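Putative Lipoprotein (Shewanella oneidensis, PDB 3U24) is of unknown function but binds zinc and calcium ions and is probably related to the zinc metallopeptidases of the MA clan. Local coordinates at residues V320-K325 with W400-L405; E332-K337 with A410-Y415; K346-R351 with A361-P366; T445-L450 with K467-V472. All blocks are in the same frame, centred on the assembly; numbering follows the deposited sequence.

Contact 1 (V320-K325 with W400-L405); sequences VSEVRK and WILQIL. With ZN (zinc ion), chain J.
L402 reaches across to helix 319-337 and meets E322 and V323 with its two methyls, each taking a different partner. CD2 lies against the methylene CG of E322 at 3.8 Å, the closest approach between the segments; CD1 faces V323 CG2 at 4.2 Å. With the nearest CA atoms, those of V323 and L402, 8.0 Å apart, these few side-chain atoms span the gap. The leucine can straddle both residues because its CG stands anti to the backbone N (chi1 -177°), which carries the fork outward from its helix. F319 presses on the same leucine, while Y377 and V379 of the small sheet back V323; leucine and valine are both buried, and theirs is the packed half. The contact thus sets helix 319-337 beside helix 401-409, whose last turn carries H408, a ligand of the zinc that H414 and E439 also bind, and E409, within a family of the peptidase MA clan. Away from the valine the character changes, for E322 is partly exposed and its neighbours are looser. Its chain runs past L402 at a slant through CG and then bends at chi2 (60°), turning its carboxylate out of the apolar layer. There OE2 binds a zinc ion at 2.6 Å, a long bond, and two waters complete what is modelled around the metal: water 1 lies 2.3 Å and water 2 lies 2.6 Å from the zinc. The same OE2 accepts a hydrogen bond from Q326 NE2, one turn further on, so one oxygen has two partners.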
# COMPACT_ATOMS: atom_id res chain seq x y z
N VAL A 320 -8.35 -18.19 -14.25
CA VAL A 320 -7.17 -17.59 -14.90
C VAL A 320 -7.45 -17.32 -16.40
O VAL A 320 -7.20 -16.26 -16.88
CB VAL A 320 -5.91 -18.44 -14.67
CG1 VAL A 320 -4.74 -17.90 -15.47
CG2 VAL A 320 -5.55 -18.47 -13.17
N SER A 321 -8.00 -18.29 -17.12
CA SER A 321 -8.47 -18.08 -18.48
C SER A 321 -9.49 -16.97 -18.64
O SER A 321 -9.48 -16.28 -19.66
CB SER A 321 -9.14 -19.34 -18.99
OG SER A 321 -8.15 -20.29 -19.22
N GLU A 322 -10.40 -16.81 -17.66
CA GLU A 322 -11.42 -15.75 -17.79
C GLU A 322 -10.69 -14.42 -17.74
O GLU A 322 -11.02 -13.49 -18.51
CB GLU A 322 -12.52 -15.86 -16.73
CG GLU A 322 -13.60 -14.75 -16.75
CD GLU A 322 -14.38 -14.67 -18.07
OE1 GLU A 322 -14.58 -15.71 -18.71
OE2 GLU A 322 -14.78 -13.56 -18.51
N VAL A 323 -9.67 -14.35 -16.89
CA VAL A 323 -8.87 -13.15 -16.80
C VAL A 323 -8.15 -12.86 -18.10
O VAL A 323 -8.18 -11.71 -18.55
CB VAL A 323 -7.86 -13.18 -15.63
CG1 VAL A 323 -7.08 -11.88 -15.61
CG2 VAL A 323 -8.59 -13.33 -14.28
N ARG A 324 -7.51 -13.87 -18.70
CA ARG A 324 -6.82 -13.66 -19.98
C ARG A 324 -7.77 -13.22 -21.08
O ARG A 324 -7.42 -12.42 -21.95
CB ARG A 324 -6.15 -14.94 -20.50
CG ARG A 324 -4.95 -15.43 -19.74
CD ARG A 324 -4.07 -16.37 -20.58
NE ARG A 324 -2.87 -16.63 -19.80
CZ ARG A 324 -2.70 -17.67 -18.99
NH1 ARG A 324 -3.60 -18.64 -18.91
NH2 ARG A 324 -1.59 -17.75 -18.28
N LYS A 325 -8.96 -13.78 -21.09
CA LYS A 325 -9.97 -13.41 -22.08
C LYS A 325 -10.44 -11.94 -21.89
O LYS A 325 -10.63 -11.19 -22.88
CB LYS A 325 -11.14 -14.40 -21.96
CG LYS A 325 -12.33 -14.19 -22.87
CD LYS A 325 -13.41 -15.26 -22.62
CE LYS A 325 -14.67 -15.01 -23.45
NZ LYS A 325 -15.36 -13.74 -23.05
N TRP A 400 -19.52 -9.90 -12.21
CA TRP A 400 -19.30 -8.46 -12.30
C TRP A 400 -18.04 -7.96 -11.64
O TRP A 400 -17.29 -7.17 -12.24
CB TRP A 400 -20.49 -7.72 -11.76
CG TRP A 400 -21.77 -8.10 -12.50
CD1 TRP A 400 -22.26 -7.55 -13.67
CD2 TRP A 400 -22.73 -9.16 -12.15
NE1 TRP A 400 -23.44 -8.15 -14.03
CE2 TRP A 400 -23.77 -9.11 -13.16
CE3 TRP A 400 -22.81 -10.11 -11.17
CZ2 TRP A 400 -24.84 -9.99 -13.17
CZ3 TRP A 400 -23.90 -10.95 -11.15
CH2 TRP A 400 -24.89 -10.90 -12.12
N ILE A 401 -17.75 -8.41 -10.43
CA ILE A 401 -16.65 -7.85 -9.67
C ILE A 401 -15.32 -8.24 -10.32
O ILE A 401 -14.38 -7.47 -10.26
CB ILE A 401 -16.67 -8.27 -8.19
CG1 ILE A 401 -17.85 -7.61 -7.44
CG2 ILE A 401 -15.35 -8.04 -7.49
CD1 ILE A 401 -17.89 -6.10 -7.38
N LEU A 402 -15.23 -9.41 -10.93
CA LEU A 402 -14.03 -9.82 -11.63
C LEU A 402 -13.66 -8.83 -12.77
O LEU A 402 -12.51 -8.58 -13.01
CB LEU A 402 -14.19 -11.24 -12.16
CG LEU A 402 -12.96 -11.82 -12.87
CD1 LEU A 402 -11.70 -11.68 -11.98
CD2 LEU A 402 -13.22 -13.26 -13.32
N GLN A 403 -14.67 -8.26 -13.44
CA GLN A 403 -14.46 -7.32 -14.52
C GLN A 403 -13.95 -5.98 -13.93
O GLN A 403 -12.96 -5.42 -14.38
CB GLN A 403 -15.76 -7.11 -15.29
CG GLN A 403 -16.31 -8.34 -16.02
CD GLN A 403 -17.63 -8.01 -16.72
OE1 GLN A 403 -17.65 -7.17 -17.62
NE2 GLN A 403 -18.74 -8.62 -16.29
N ILE A 404 -14.60 -5.53 -12.86
CA ILE A 404 -14.12 -4.37 -12.13
C ILE A 404 -12.70 -4.53 -11.58
O ILE A 404 -11.91 -3.58 -11.63
CB ILE A 404 -15.09 -4.01 -10.99
CG1 ILE A 404 -16.39 -3.52 -11.59
CG2 ILE A 404 -14.52 -2.91 -10.10
CD1 ILE A 404 -17.48 -3.60 -10.55
N LEU A 405 -12.37 -5.70 -11.06
CA LEU A 405 -10.99 -5.98 -10.61
C LEU A 405 -9.96 -5.83 -11.75
O LEU A 405 -8.86 -5.31 -11.55
CB LEU A 405 -10.85 -7.39 -10.01
CG LEU A 405 -9.44 -7.86 -9.57
CD1 LEU A 405 -8.97 -7.10 -8.34
CD2 LEU A 405 -9.36 -9.38 -9.34
ZN ZN J . -16.76 -12.95 -20.07
O HOH W 1 -18.19 -14.46 -19.07
O HOH W 2 -17.59 -10.64 -19.30

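Contact 2 (E332-K337 with A410-Y415); sequences EFVNQK and AIPGHY. With ZN (zinc ion), chain F.
V334 meets I411 and P412 through a single methyl: its CG2 stands beside the backbone N, anti to the carbonyl carbon, and points at the loop ahead of helix 414-423. A410 begins that loop, its methyl resting on L348 and its carbonyl accepting a hydrogen bond from T416 OG1. I411 follows and brings CG2 to 4.0 Å from V334 CG2, the two side chains running at a slant to one another; I327, L330 and I331, also of helix 319-337, touch it as well. P412 comes next, after a cis peptide bond, and places CD 4.3 Å from V334 CG2, while its carbonyl O is bound by W441 NE1. G413 occupies the N-cap position. H414 opens the helix on the side away from V334, and its NE2 binds zinc at 2.1 Å; water 3 lies in the plane of the ring, at its edge, 2.1 Å from the metal. H408 and E439 are the other protein ligands, and H408 to H414 spell HEAIPGH, which resembles a lengthened HExxH motif, consistent with the peptidase MA clan. Y415 then hydrogen-bonds K346 O through its hydroxyl. The loop is therefore packed between helix 319-337 at V334, helix 435-451 at M449 and L348, just ahead of strand 349-352.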
# COMPACT_ATOMS: atom_id res chain seq x y z
N GLU A 332 -10.06 -3.48 -26.10
CA GLU A 332 -10.94 -3.15 -27.22
C GLU A 332 -11.89 -2.04 -26.80
O GLU A 332 -12.07 -1.07 -27.51
CB GLU A 332 -11.70 -4.40 -27.72
CG GLU A 332 -12.78 -4.13 -28.76
CD GLU A 332 -13.70 -5.33 -29.08
OE1 GLU A 332 -13.95 -6.23 -28.21
OE2 GLU A 332 -14.22 -5.36 -30.22
N PHE A 333 -12.47 -2.17 -25.62
CA PHE A 333 -13.40 -1.17 -25.18
C PHE A 333 -12.71 0.22 -25.03
O PHE A 333 -13.25 1.22 -25.47
CB PHE A 333 -14.12 -1.62 -23.91
CG PHE A 333 -15.05 -0.60 -23.37
CD1 PHE A 333 -14.57 0.43 -22.56
CD2 PHE A 333 -16.41 -0.63 -23.70
CE1 PHE A 333 -15.41 1.41 -22.10
CE2 PHE A 333 -17.26 0.36 -23.21
CZ PHE A 333 -16.76 1.38 -22.40
N VAL A 334 -11.53 0.28 -24.44
CA VAL A 334 -10.84 1.54 -24.26
C VAL A 334 -10.49 2.19 -25.58
O VAL A 334 -10.65 3.40 -25.74
CB VAL A 334 -9.56 1.37 -23.45
CG1 VAL A 334 -8.68 2.60 -23.60
CG2 VAL A 334 -9.93 1.11 -21.99
N ASN A 335 -10.06 1.37 -26.54
CA ASN A 335 -9.83 1.87 -27.89
C ASN A 335 -11.08 2.36 -28.58
O ASN A 335 -11.08 3.43 -29.12
CB ASN A 335 -9.13 0.82 -28.74
CG ASN A 335 -7.72 0.56 -28.25
OD1 ASN A 335 -7.10 1.45 -27.67
ND2 ASN A 335 -7.21 -0.64 -28.47
N GLN A 336 -12.12 1.56 -28.55
CA GLN A 336 -13.35 1.94 -29.20
C GLN A 336 -13.88 3.26 -28.64
O GLN A 336 -14.31 4.10 -29.40
CB GLN A 336 -14.42 0.86 -29.06
CG GLN A 336 -14.21 -0.32 -29.99
CD GLN A 336 -14.44 -0.00 -31.46
OE1 GLN A 336 -15.32 0.77 -31.82
NE2 GLN A 336 -13.67 -0.62 -32.31
N LYS A 337 -13.80 3.45 -27.33
CA LYS A 337 -14.40 4.62 -26.68
C LYS A 337 -13.42 5.79 -26.54
O LYS A 337 -13.77 6.84 -26.00
CB LYS A 337 -14.95 4.23 -25.30
CG LYS A 337 -16.03 3.16 -25.37
CD LYS A 337 -17.35 3.74 -25.83
CE LYS A 337 -18.33 2.67 -26.30
NZ LYS A 337 -19.67 3.31 -26.43
N ALA A 410 -5.53 -3.72 -14.24
CA ALA A 410 -4.89 -3.86 -15.54
C ALA A 410 -5.24 -2.70 -16.48
O ALA A 410 -4.40 -1.84 -16.75
CB ALA A 410 -5.25 -5.21 -16.17
N ILE A 411 -6.45 -2.67 -17.01
CA ILE A 411 -6.72 -1.73 -18.07
C ILE A 411 -8.03 -1.01 -17.88
O ILE A 411 -9.05 -1.65 -17.81
CB ILE A 411 -6.66 -2.47 -19.43
CG1 ILE A 411 -5.19 -2.42 -19.90
CG2 ILE A 411 -7.62 -1.83 -20.44
CD1 ILE A 411 -4.69 -3.63 -20.62
N PRO A 412 -8.01 0.33 -17.75
CA PRO A 412 -6.92 1.26 -17.80
C PRO A 412 -6.41 1.69 -16.41
O PRO A 412 -5.92 2.82 -16.24
CB PRO A 412 -7.55 2.44 -18.50
CG PRO A 412 -8.91 2.49 -17.93
CD PRO A 412 -9.30 1.04 -17.76
N GLY A 413 -6.47 0.77 -15.43
CA GLY A 413 -5.97 1.05 -14.08
C GLY A 413 -4.45 0.92 -13.86
O GLY A 413 -3.62 1.54 -14.60
N HIS A 414 -4.06 0.09 -12.89
CA HIS A 414 -2.64 0.09 -12.48
C HIS A 414 -1.66 -0.13 -13.57
O HIS A 414 -0.67 0.57 -13.62
CB HIS A 414 -2.35 -0.91 -11.38
CG HIS A 414 -2.89 -0.51 -10.07
ND1 HIS A 414 -2.81 0.75 -9.61
CD2 HIS A 414 -3.53 -1.24 -9.10
CE1 HIS A 414 -3.39 0.81 -8.41
NE2 HIS A 414 -3.78 -0.43 -8.08
N TYR A 415 -1.89 -1.10 -14.46
CA TYR A 415 -0.85 -1.41 -15.46
C TYR A 415 -0.69 -0.24 -16.43
O TYR A 415 0.45 0.18 -16.73
CB TYR A 415 -1.12 -2.72 -16.21
CG TYR A 415 -0.16 -2.99 -17.36
CD1 TYR A 415 1.14 -3.32 -17.13
CD2 TYR A 415 -0.59 -2.90 -18.70
CE1 TYR A 415 2.01 -3.55 -18.16
CE2 TYR A 415 0.29 -3.15 -19.74
CZ TYR A 415 1.60 -3.47 -19.45
OH TYR A 415 2.54 -3.75 -20.47
ZN ZN F . -5.09 -0.88 -6.45
O HOH W 3 -4.66 -2.91 -5.93

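Contact 3 (K346-R351 with A361-P366); sequences KPLVVR and ASISAP
The segments carry the two outer strands of a mixed three-stranded sheet and pair L348 with I363 and R351 with S364, the CA atoms of L348 and I363 being 9.6 Å apart, about two strand spacings, with strand 376-379 between, parallel to 349-352 and antiparallel to 362-364. No backbone bond joins the two segments directly. Side chains bridge the middle strand on both of its faces. On one, L348 CD2 and I363 CD1 approach to 4.3 Å, a methyl-to-methyl contact made over Y377, which both residues touch; Y415 of helix 414-423 covers the same pair. On the other, R351 NH1 comes to 3.4 Å from S364 OG, with the hydroxyl placed obliquely to the guanidinium, at an angle too poor for a hydrogen bond. Its chi1 of 112°, away from the staggered positions, and a bend at chi3 carry the guanidinium across the sheet. R351 has firmer partners on the middle strand: NE hydrogen-bonds N378 OD1, and Y376 offers its ring in a cation-pi contact. The chemistry therefore divides by face: apolar contact toward the helix that carries the zinc ligand H414, and a charged group on the reverse that bonds N378 and meets the Y376 ring, with S364 a neighbour and not a mate.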
# COMPACT_ATOMS: atom_id res chain seq x y z
N LYS A 346 3.05 -3.50 -25.99
CA LYS A 346 3.35 -3.74 -24.59
C LYS A 346 2.24 -4.66 -24.03
O LYS A 346 1.50 -4.28 -23.09
CB LYS A 346 3.45 -2.41 -23.80
CG LYS A 346 4.74 -1.63 -24.06
CD LYS A 346 4.70 -0.20 -23.53
CE LYS A 346 5.67 0.72 -24.27
NZ LYS A 346 5.56 2.17 -23.90
N PRO A 347 2.11 -5.90 -24.61
CA PRO A 347 0.99 -6.75 -24.23
C PRO A 347 1.20 -7.30 -22.81
O PRO A 347 2.31 -7.74 -22.49
CB PRO A 347 1.06 -7.87 -25.27
CG PRO A 347 2.52 -8.04 -25.52
CD PRO A 347 3.14 -6.67 -25.33
N LEU A 348 0.16 -7.25 -21.98
CA LEU A 348 0.29 -7.64 -20.58
C LEU A 348 0.23 -9.14 -20.44
O LEU A 348 -0.72 -9.77 -20.91
CB LEU A 348 -0.82 -7.00 -19.75
CG LEU A 348 -0.87 -7.25 -18.23
CD1 LEU A 348 0.47 -7.04 -17.54
CD2 LEU A 348 -1.96 -6.37 -17.64
N VAL A 349 1.22 -9.71 -19.77
CA VAL A 349 1.29 -11.15 -19.62
C VAL A 349 0.62 -11.61 -18.34
O VAL A 349 1.10 -11.29 -17.25
CB VAL A 349 2.76 -11.63 -19.55
CG1 VAL A 349 2.79 -13.15 -19.33
CG2 VAL A 349 3.52 -11.22 -20.82
N VAL A 350 -0.46 -12.38 -18.45
CA VAL A 350 -1.09 -12.89 -17.25
C VAL A 350 -0.34 -14.12 -16.88
O VAL A 350 -0.06 -14.94 -17.73
CB VAL A 350 -2.56 -13.26 -17.45
CG1 VAL A 350 -3.15 -13.68 -16.11
CG2 VAL A 350 -3.33 -12.09 -18.02
N ARG A 351 0.01 -14.23 -15.61
CA ARG A 351 0.69 -15.41 -15.11
C ARG A 351 0.07 -15.82 -13.80
O ARG A 351 -0.42 -15.00 -13.02
CB ARG A 351 2.21 -15.17 -14.92
CG ARG A 351 2.69 -15.15 -13.46
CD ARG A 351 4.18 -14.81 -13.35
NE ARG A 351 4.46 -13.98 -12.18
CZ ARG A 351 5.63 -13.41 -11.91
NH1 ARG A 351 5.76 -12.65 -10.83
NH2 ARG A 351 6.68 -13.58 -12.72
N ALA A 361 -4.95 -10.95 -7.03
CA ALA A 361 -4.55 -10.50 -8.37
C ALA A 361 -3.90 -9.12 -8.32
O ALA A 361 -4.51 -8.16 -7.85
CB ALA A 361 -5.74 -10.51 -9.30
N SER A 362 -2.65 -9.02 -8.77
CA SER A 362 -1.93 -7.72 -8.82
C SER A 362 -0.78 -7.68 -9.84
O SER A 362 -0.30 -8.69 -10.30
CB SER A 362 -1.39 -7.36 -7.43
OG SER A 362 -0.28 -8.16 -7.08
N ILE A 363 -0.36 -6.47 -10.18
CA ILE A 363 0.71 -6.24 -11.11
C ILE A 363 2.03 -6.31 -10.37
O ILE A 363 2.17 -5.70 -9.32
CB ILE A 363 0.61 -4.84 -11.70
CG1 ILE A 363 -0.70 -4.67 -12.46
CG2 ILE A 363 1.75 -4.60 -12.64
CD1 ILE A 363 -0.94 -5.66 -13.57
N SER A 364 3.00 -7.07 -10.87
CA SER A 364 4.33 -6.98 -10.28
C SER A 364 5.28 -6.50 -11.34
O SER A 364 5.26 -6.92 -12.52
CB SER A 364 4.81 -8.29 -9.64
OG SER A 364 5.02 -9.29 -10.61
N ALA A 365 6.11 -5.56 -10.92
CA ALA A 365 6.89 -4.79 -11.84
C ALA A 365 8.24 -4.58 -11.17
O ALA A 365 8.32 -4.63 -9.94
CB ALA A 365 6.18 -3.48 -12.13
N PRO A 366 9.28 -4.37 -11.96
CA PRO A 366 10.63 -4.18 -11.40
C PRO A 366 10.76 -2.89 -10.63
O PRO A 366 10.16 -1.89 -11.02
CB PRO A 366 11.54 -4.13 -12.64
CG PRO A 366 10.62 -3.82 -13.78
CD PRO A 366 9.29 -4.42 -13.43

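Contact 4 (T445-L450 with K467-V472); sequences TERMML and KWNLRV
E446 and W468 bury the most surface here and meet at about a right angle, the carboxylate lying at the edge of the indole with the two planes 53° apart. OE1 sits 3.3 Å from W468 CD1, while W468 NE1 gives OE2 a weak hydrogen bond of 3.4 Å with an N-H...O angle of 149°. With CG of E446 beside the backbone N (chi1 -48°) and the chain extended beyond it, the carboxylate is carried to the indole edge. Its stronger partner is H408 ND1, hydrogen-bonded to the same OE2. One face of the indole is roofed by R471, whose NH2 lies 3.4 Å above the ring centre and 3.0 Å from water 4, which in turn donates weakly to E446 OE2. With an alanine in place of E446, H408 ND1 and W468 NE1 would probably both lose an acceptor, and the histidine would be held by the metal with less to fix its rotation. Further along, N469 OD1 stands at the edge of the R447 guanidinium, 3.7 Å from NH2, too far to count as a bond; R447 NE is held by Y465 OH instead. Since H408 binds zinc, the chain from W468 through E446 to H408 and the metal matches the second-shell carboxylate–histidine–zinc pattern known from zinc enzymes.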
# COMPACT_ATOMS: atom_id res chain seq x y z
N THR A 445 -10.72 4.77 -12.35
CA THR A 445 -11.00 4.11 -13.64
C THR A 445 -12.24 3.22 -13.63
O THR A 445 -12.94 3.10 -14.64
CB THR A 445 -9.81 3.35 -14.24
OG1 THR A 445 -9.46 2.27 -13.37
CG2 THR A 445 -8.64 4.28 -14.50
N GLU A 446 -12.54 2.63 -12.49
CA GLU A 446 -13.72 1.81 -12.37
C GLU A 446 -14.99 2.66 -12.66
O GLU A 446 -15.84 2.30 -13.48
CB GLU A 446 -13.81 1.19 -10.97
CG GLU A 446 -12.52 0.53 -10.49
CD GLU A 446 -12.49 0.29 -8.98
OE1 GLU A 446 -13.46 0.67 -8.29
OE2 GLU A 446 -11.49 -0.27 -8.47
N ARG A 447 -15.06 3.82 -12.04
CA ARG A 447 -16.20 4.68 -12.20
C ARG A 447 -16.28 5.23 -13.63
O ARG A 447 -17.32 5.17 -14.29
CB ARG A 447 -16.14 5.77 -11.13
CG ARG A 447 -17.02 6.99 -11.34
CD ARG A 447 -18.47 6.75 -11.10
NE ARG A 447 -18.71 6.46 -9.68
CZ ARG A 447 -19.87 6.60 -9.04
NH1 ARG A 447 -20.97 7.06 -9.67
NH2 ARG A 447 -19.91 6.28 -7.74
N MSE A 448 -15.15 5.75 -14.10
CA MSE A 448 -15.06 6.33 -15.45
C MSE A 448 -15.46 5.30 -16.50
O MSE A 448 -16.24 5.60 -17.37
CB MSE A 448 -13.64 6.85 -15.69
CG MSE A 448 -13.41 7.51 -17.02
SE MSE A 448 -12.90 6.15 -18.32
CE MSE A 448 -11.11 5.70 -17.61
N MSE A 449 -14.94 4.07 -16.43
CA MSE A 449 -15.34 3.03 -17.43
C MSE A 449 -16.85 2.76 -17.47
O MSE A 449 -17.41 2.65 -18.55
CB MSE A 449 -14.63 1.70 -17.18
CG MSE A 449 -13.15 1.78 -17.41
SE MSE A 449 -12.71 1.72 -19.32
CE MSE A 449 -12.64 -0.28 -19.49
N LEU A 450 -17.48 2.65 -16.31
CA LEU A 450 -18.91 2.44 -16.26
C LEU A 450 -19.64 3.67 -16.78
O LEU A 450 -20.59 3.53 -17.57
CB LEU A 450 -19.40 2.11 -14.85
CG LEU A 450 -19.04 0.77 -14.20
CD1 LEU A 450 -19.81 0.61 -12.89
CD2 LEU A 450 -19.38 -0.36 -15.09
N LYS A 467 -21.21 -1.74 -4.37
CA LYS A 467 -20.79 -2.42 -3.15
C LYS A 467 -19.27 -2.29 -3.02
O LYS A 467 -18.74 -2.04 -1.91
CB LYS A 467 -21.20 -3.91 -3.11
CG LYS A 467 -20.49 -4.72 -2.02
CD LYS A 467 -20.70 -6.22 -2.17
CE LYS A 467 -19.97 -7.04 -1.09
NZ LYS A 467 -18.58 -7.47 -1.52
N TRP A 468 -18.60 -2.47 -4.15
CA TRP A 468 -17.16 -2.30 -4.24
C TRP A 468 -16.72 -0.90 -3.88
O TRP A 468 -15.81 -0.72 -3.10
CB TRP A 468 -16.77 -2.65 -5.67
CG TRP A 468 -15.33 -2.89 -5.98
CD1 TRP A 468 -14.48 -2.05 -6.69
CD2 TRP A 468 -14.55 -4.10 -5.72
NE1 TRP A 468 -13.24 -2.64 -6.86
CE2 TRP A 468 -13.22 -3.86 -6.30
CE3 TRP A 468 -14.79 -5.30 -5.07
CZ2 TRP A 468 -12.20 -4.79 -6.22
CZ3 TRP A 468 -13.76 -6.23 -4.99
CH2 TRP A 468 -12.49 -5.98 -5.56
N ASN A 469 -17.40 0.11 -4.39
CA ASN A 469 -17.09 1.49 -4.01
C ASN A 469 -17.26 1.72 -2.52
O ASN A 469 -16.47 2.46 -1.91
CB ASN A 469 -17.99 2.45 -4.80
CG ASN A 469 -17.42 3.86 -4.93
OD1 ASN A 469 -18.15 4.81 -4.81
ND2 ASN A 469 -16.12 3.99 -5.24
N LEU A 470 -18.29 1.13 -1.92
CA LEU A 470 -18.49 1.27 -0.47
C LEU A 470 -17.27 0.81 0.37
O LEU A 470 -16.99 1.39 1.42
CB LEU A 470 -19.76 0.56 0.01
CG LEU A 470 -21.07 1.29 -0.29
CD1 LEU A 470 -22.26 0.39 0.03
CD2 LEU A 470 -21.15 2.61 0.48
N ARG A 471 -16.54 -0.19 -0.10
CA ARG A 471 -15.31 -0.63 0.58
C ARG A 471 -14.36 0.56 0.79
O ARG A 471 -13.77 0.77 1.87
CB ARG A 471 -14.61 -1.67 -0.31
CG ARG A 471 -13.87 -2.83 0.35
CD ARG A 471 -13.61 -3.95 -0.69
NE ARG A 471 -12.32 -3.82 -1.39
CZ ARG A 471 -12.05 -3.09 -2.50
NH1 ARG A 471 -10.81 -3.07 -2.99
NH2 ARG A 471 -12.99 -2.35 -3.13
N VAL A 472 -14.19 1.33 -0.28
CA VAL A 472 -13.24 2.42 -0.31
C VAL A 472 -13.71 3.58 0.58
O VAL A 472 -12.95 4.11 1.39
CB VAL A 472 -13.00 2.82 -1.78
CG1 VAL A 472 -12.32 4.13 -1.88
CG2 VAL A 472 -12.18 1.70 -2.44
O HOH W 4 -11.49 -0.70 -5.18

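Overall arrangement
The centres of the four contacts lie 13 to 15 Å apart, except that contacts 3 and 4 stand farther off, at 22 Å. Contacts 1 and 2 share helix 319-337 and interleave along the sequence, their partners coming from consecutive helices 401-409 and 414-423. Contact 3 falls between the two halves of both, in the small sheet that touches each of them. Contact 4 follows later, joining helices 435-451 and 459-485, and meets contact 1 at W468 and contact 2 at M449. Contacts 2, 3 and 4 come close to the H408, H414 and E439 zinc site, through H414, I363 and E446, while contact 1 holds helix 401-409, which carries H408, consistent with a metallopeptidase-like core.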